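Local structure of pullulanase (Klebsiella oxytoca, 2YOC) at residues H418-P430 and G435-M447. The protein catalyses the endo-hydrolysis of alpha-1,6-glucosidic bonds in pullulan and related branched alpha-glucans, and is a calcium-binding protein secreted through a type 2 secretion system. Residues are numbered along the deposited sequence; the frame is centred on the assembly and turned at random.
Sequences HIRDLSAWDQTVP and GKYLALTAGDSNM
D426 sets CG anti to its backbone N (chi1 -163°), and T428 tucks OG1 between its backbone N and carbonyl carbon (chi1 54°). Both groups thereby face the start of helix 446-457. OD2 of D426 accepts from M447 N at 2.8 Å, nearly along the C-O axis. OG1 of T428 accepts from N446 N at 2.8 Å. This hydroxyl also donates to D426 OD1. T428 N binds the same oxygen, from the same face of the carboxylate, and closes an Asx turn. Two bonds from T428 therefore hold the carboxylate in place. Its negative charge at a helix N-terminus is probably favourable. S445 is the N-cap of that helix; its OG accepts from V448 N and donates to A442 O. The side chain of N446 crosses that of T428 at about a right angle.

Farther along, S423 OG accepts from G435 N at 2.8 Å. A439 CB packs beside the S423 side chain. Apolar side chains fill in around these bonds. M447 is a selenomethionine bent at chi2 and chi3. Its SE lies against L422 CB, and its CE reaches S423 CB. L422 and L440 cross at about a right angle through CD1 and CD2. V429 splits its branches: CG1 packs on A439 and A442, CG2 on S445 CB at 3.6 Å. I419 CG2 rests on the K436 backbone, and helix 567-582 touches I419 through M575. Both segments belong to the connection that leads from strand 413-417 to helix 446-457 and on to strand 461-464, the first beta-alpha-beta unit of the parallel (beta/alpha)8 barrel typical of the alpha-amylase family's catalytic domain.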
loop_
_atom_site.group_PDB
_atom_site.type_symbol
_atom_site.label_atom_id
_atom_site.label_comp_id
_atom_site.label_asym_id
_atom_site.label_seq_id
_atom_site.Cartn_x
_atom_site.Cartn_y
_atom_site.Cartn_z
ATOM N N HIS B 418 -13.645 27.825 -31.962
ATOM C CA HIS B 418 -13.934 29.226 -31.616
ATOM C C HIS B 418 -14.229 29.967 -32.926
ATOM O O HIS B 418 -13.525 29.746 -33.917
ATOM C CB HIS B 418 -12.744 29.855 -30.866
ATOM C CG HIS B 418 -12.927 31.294 -30.447
ATOM N ND1 HIS B 418 -12.726 32.337 -31.335
ATOM C CD2 HIS B 418 -13.235 31.815 -29.233
ATOM C CE1 HIS B 418 -12.939 33.448 -30.647
ATOM N NE2 HIS B 418 -13.238 33.187 -29.378
ATOM N N ILE B 419 -15.271 30.844 -32.934
ATOM C CA ILE B 419 -15.741 31.573 -34.129
ATOM C C ILE B 419 -14.671 32.350 -34.896
ATOM O O ILE B 419 -14.657 32.306 -36.126
ATOM C CB ILE B 419 -17.077 32.339 -33.892
ATOM C CG1 ILE B 419 -18.206 31.420 -33.318
ATOM C CG2 ILE B 419 -17.555 33.129 -35.114
ATOM C CD1 ILE B 419 -18.522 30.148 -34.063
ATOM N N ARG B 420 -13.755 33.014 -34.180
ATOM C CA ARG B 420 -12.668 33.750 -34.819
ATOM C C ARG B 420 -11.580 32.764 -35.239
ATOM O O ARG B 420 -11.215 32.725 -36.417
ATOM C CB ARG B 420 -12.132 34.878 -33.929
ATOM C CG ARG B 420 -13.110 36.047 -33.840
ATOM C CD ARG B 420 -12.425 37.373 -33.566
ATOM N NE ARG B 420 -11.494 37.750 -34.634
ATOM C CZ ARG B 420 -11.789 38.568 -35.636
ATOM N NH1 ARG B 420 -12.994 39.119 -35.720
ATOM N NH2 ARG B 420 -10.880 38.848 -36.559
ATOM N N ASP B 421 -11.159 31.882 -34.313
ATOM C CA ASP B 421 -10.165 30.835 -34.576
ATOM C C ASP B 421 -10.427 30.065 -35.904
ATOM O O ASP B 421 -9.472 29.700 -36.600
ATOM C CB ASP B 421 -10.085 29.852 -33.381
ATOM C CG ASP B 421 -9.393 30.372 -32.127
ATOM O OD1 ASP B 421 -8.807 31.465 -32.185
ATOM O OD2 ASP B 421 -9.422 29.662 -31.088
ATOM N N LEU B 422 -11.717 29.859 -36.261
ATOM C CA LEU B 422 -12.122 29.140 -37.472
ATOM C C LEU B 422 -11.921 29.929 -38.776
ATOM O O LEU B 422 -11.240 29.438 -39.683
ATOM C CB LEU B 422 -13.589 28.653 -37.376
ATOM C CG LEU B 422 -13.917 27.554 -36.388
ATOM C CD1 LEU B 422 -15.387 27.401 -36.259
ATOM C CD2 LEU B 422 -13.363 26.247 -36.829
ATOM N N SER B 423 -12.521 31.139 -38.870
ATOM C CA SER B 423 -12.515 31.962 -40.084
ATOM C C SER B 423 -11.742 33.297 -40.093
ATOM O O SER B 423 -11.769 33.961 -41.125
ATOM C CB SER B 423 -13.948 32.216 -40.522
ATOM O OG SER B 423 -14.683 32.835 -39.479
ATOM N N ALA B 424 -11.068 33.699 -38.995
ATOM C CA ALA B 424 -10.344 34.979 -38.959
ATOM C C ALA B 424 -9.221 35.091 -39.991
ATOM O O ALA B 424 -9.009 36.181 -40.551
ATOM C CB ALA B 424 -9.789 35.256 -37.572
ATOM N N TRP B 425 -8.515 33.968 -40.247
ATOM C CA TRP B 425 -7.391 33.943 -41.180
ATOM C C TRP B 425 -7.699 33.283 -42.528
ATOM O O TRP B 425 -6.869 33.362 -43.435
ATOM C CB TRP B 425 -6.152 33.300 -40.526
ATOM C CG TRP B 425 -5.663 33.977 -39.280
ATOM C CD1 TRP B 425 -6.065 33.741 -37.998
ATOM C CD2 TRP B 425 -4.623 34.942 -39.204
ATOM N NE1 TRP B 425 -5.358 34.534 -37.127
ATOM C CE2 TRP B 425 -4.484 35.305 -37.842
ATOM C CE3 TRP B 425 -3.838 35.596 -40.162
ATOM C CZ2 TRP B 425 -3.561 36.271 -37.411
ATOM C CZ3 TRP B 425 -2.934 36.555 -39.736
ATOM C CH2 TRP B 425 -2.786 36.870 -38.374
ATOM N N ASP B 426 -8.854 32.623 -42.670
ATOM C CA ASP B 426 -9.149 31.949 -43.929
ATOM C C ASP B 426 -9.614 32.868 -45.052
ATOM O O ASP B 426 -10.753 33.348 -45.060
ATOM C CB ASP B 426 -10.045 30.719 -43.747
ATOM C CG ASP B 426 -10.031 29.774 -44.942
ATOM O OD1 ASP B 426 -9.251 30.025 -45.899
ATOM O OD2 ASP B 426 -10.777 28.767 -44.912
ATOM N N GLN B 427 -8.718 33.068 -46.021
ATOM C CA GLN B 427 -8.921 33.922 -47.192
ATOM C C GLN B 427 -10.024 33.409 -48.115
ATOM O O GLN B 427 -10.724 34.222 -48.737
ATOM C CB GLN B 427 -7.600 34.125 -47.958
ATOM C CG GLN B 427 -6.506 34.789 -47.125
ATOM C CD GLN B 427 -6.836 36.214 -46.712
ATOM O OE1 GLN B 427 -7.307 37.042 -47.517
ATOM N NE2 GLN B 427 -6.559 36.540 -45.450
ATOM N N THR B 428 -10.219 32.070 -48.168
ATOM C CA THR B 428 -11.249 31.452 -49.008
ATOM C C THR B 428 -12.654 31.713 -48.476
ATOM O O THR B 428 -13.643 31.344 -49.132
ATOM C CB THR B 428 -10.951 29.975 -49.266
ATOM O OG1 THR B 428 -10.765 29.301 -48.024
ATOM C CG2 THR B 428 -9.749 29.771 -50.144
ATOM N N VAL B 429 -12.737 32.355 -47.290
ATOM C CA VAL B 429 -13.994 32.748 -46.647
ATOM C C VAL B 429 -14.233 34.223 -47.013
ATOM O O VAL B 429 -13.366 35.045 -46.686
ATOM C CB VAL B 429 -13.986 32.564 -45.103
ATOM C CG1 VAL B 429 -15.342 32.944 -44.495
ATOM C CG2 VAL B 429 -13.591 31.149 -44.706
ATOM N N PRO B 430 -15.380 34.588 -47.660
ATOM C CA PRO B 430 -15.618 36.004 -47.999
ATOM C C PRO B 430 -15.387 36.904 -46.807
ATOM O O PRO B 430 -15.828 36.586 -45.694
ATOM C CB PRO B 430 -17.071 36.036 -48.463
ATOM C CG PRO B 430 -17.642 34.693 -48.119
ATOM C CD PRO B 430 -16.501 33.744 -48.111
ATOM N N GLY B 435 -14.782 35.580 -39.120
ATOM C CA GLY B 435 -15.026 35.747 -37.687
ATOM C C GLY B 435 -16.512 35.844 -37.366
ATOM O O GLY B 435 -16.890 36.474 -36.375
ATOM N N LYS B 436 -17.360 35.230 -38.219
ATOM C CA LYS B 436 -18.816 35.231 -38.102
ATOM C C LYS B 436 -19.406 33.817 -38.046
ATOM O O LYS B 436 -18.746 32.857 -38.443
ATOM C CB LYS B 436 -19.451 35.989 -39.287
ATOM C CG LYS B 436 -18.907 37.388 -39.517
ATOM C CD LYS B 436 -19.497 38.403 -38.557
ATOM C CE LYS B 436 -18.704 39.675 -38.571
ATOM N NZ LYS B 436 -19.028 40.512 -37.391
ATOM N N TYR B 437 -20.667 33.696 -37.564
ATOM C CA TYR B 437 -21.390 32.418 -37.539
ATOM C C TYR B 437 -21.531 31.954 -38.987
ATOM O O TYR B 437 -21.264 30.789 -39.287
ATOM C CB TYR B 437 -22.806 32.556 -36.940
ATOM C CG TYR B 437 -22.899 33.082 -35.523
ATOM C CD1 TYR B 437 -22.371 32.359 -34.451
ATOM C CD2 TYR B 437 -23.627 34.239 -35.233
ATOM C CE1 TYR B 437 -22.493 32.816 -33.135
ATOM C CE2 TYR B 437 -23.773 34.696 -33.918
ATOM C CZ TYR B 437 -23.200 33.981 -32.874
ATOM O OH TYR B 437 -23.295 34.431 -31.580
ATOM N N LEU B 438 -21.901 32.891 -39.894
ATOM C CA LEU B 438 -22.116 32.613 -41.322
ATOM C C LEU B 438 -20.924 32.052 -42.091
ATOM O O LEU B 438 -21.128 31.441 -43.134
ATOM C CB LEU B 438 -22.737 33.794 -42.040
ATOM C CG LEU B 438 -24.161 34.151 -41.650
ATOM C CD1 LEU B 438 -24.578 35.437 -42.360
ATOM C CD2 LEU B 438 -25.138 33.013 -41.953
ATOM N N ALA B 439 -19.696 32.187 -41.541
ATOM C CA ALA B 439 -18.479 31.611 -42.116
ATOM C C ALA B 439 -18.660 30.112 -42.375
ATOM O O ALA B 439 -18.155 29.604 -43.366
ATOM C CB ALA B 439 -17.309 31.817 -41.175
ATOM N N LEU B 440 -19.403 29.413 -41.513
ATOM C CA LEU B 440 -19.622 27.992 -41.706
ATOM C C LEU B 440 -20.431 27.669 -42.974
ATOM O O LEU B 440 -20.462 26.514 -43.391
ATOM C CB LEU B 440 -20.221 27.339 -40.458
ATOM C CG LEU B 440 -19.276 26.965 -39.302
ATOM C CD1 LEU B 440 -18.100 26.115 -39.752
ATOM C CD2 LEU B 440 -18.863 28.178 -38.473
ATOM N N THR B 441 -21.015 28.685 -43.629
ATOM C CA THR B 441 -21.776 28.464 -44.864
ATOM C C THR B 441 -20.879 28.541 -46.123
ATOM O O THR B 441 -21.298 28.127 -47.207
ATOM C CB THR B 441 -22.956 29.422 -44.956
ATOM O OG1 THR B 441 -22.468 30.721 -45.297
ATOM C CG2 THR B 441 -23.772 29.471 -43.681
ATOM N N ALA B 442 -19.651 29.064 -45.973
ATOM C CA ALA B 442 -18.666 29.194 -47.053
ATOM C C ALA B 442 -18.196 27.797 -47.475
ATOM O O ALA B 442 -17.037 27.436 -47.241
ATOM C CB ALA B 442 -17.481 30.044 -46.581
ATOM N N GLY B 443 -19.110 27.040 -48.098
ATOM C CA GLY B 443 -18.901 25.670 -48.551
ATOM C C GLY B 443 -17.595 25.429 -49.276
ATOM O O GLY B 443 -17.015 24.346 -49.163
ATOM N N ASP B 444 -17.107 26.461 -49.995
ATOM C CA ASP B 444 -15.884 26.415 -50.768
ATOM C C ASP B 444 -14.746 27.168 -50.071
ATOM O O ASP B 444 -14.103 28.038 -50.658
ATOM C CB ASP B 444 -16.153 26.912 -52.202
ATOM C CG ASP B 444 -17.230 26.119 -52.937
ATOM O OD1 ASP B 444 -17.077 24.872 -53.065
ATOM O OD2 ASP B 444 -18.218 26.742 -53.400
ATOM N N SER B 445 -14.499 26.834 -48.813
ATOM C CA SER B 445 -13.402 27.433 -48.071
ATOM C C SER B 445 -12.459 26.338 -47.568
ATOM O O SER B 445 -12.860 25.169 -47.495
ATOM C CB SER B 445 -13.925 28.273 -46.916
ATOM O OG SER B 445 -14.387 27.482 -45.835
ATOM N N ASN B 446 -11.211 26.700 -47.231
ATOM C CA ASN B 446 -10.243 25.735 -46.703
ATOM C C ASN B 446 -10.742 25.186 -45.364
ATOM O O ASN B 446 -10.702 23.972 -45.143
ATOM C CB ASN B 446 -8.870 26.375 -46.500
ATOM C CG ASN B 446 -8.209 26.932 -47.737
ATOM O OD1 ASN B 446 -8.527 26.565 -48.888
ATOM N ND2 ASN B 446 -7.270 27.853 -47.505
HETATM N N MSE B 447 -11.239 26.085 -44.490
HETATM C CA MSE B 447 -11.767 25.726 -43.184
HETATM C C MSE B 447 -12.982 24.823 -43.347
HETATM O O MSE B 447 -12.938 23.695 -42.860
HETATM C CB MSE B 447 -12.079 26.994 -42.373
HETATM C CG MSE B 447 -12.563 26.725 -40.961
HETATM SE SE MSE B 447 -14.484 26.536 -40.876
HETATM C CE MSE B 447 -15.057 28.318 -41.405
#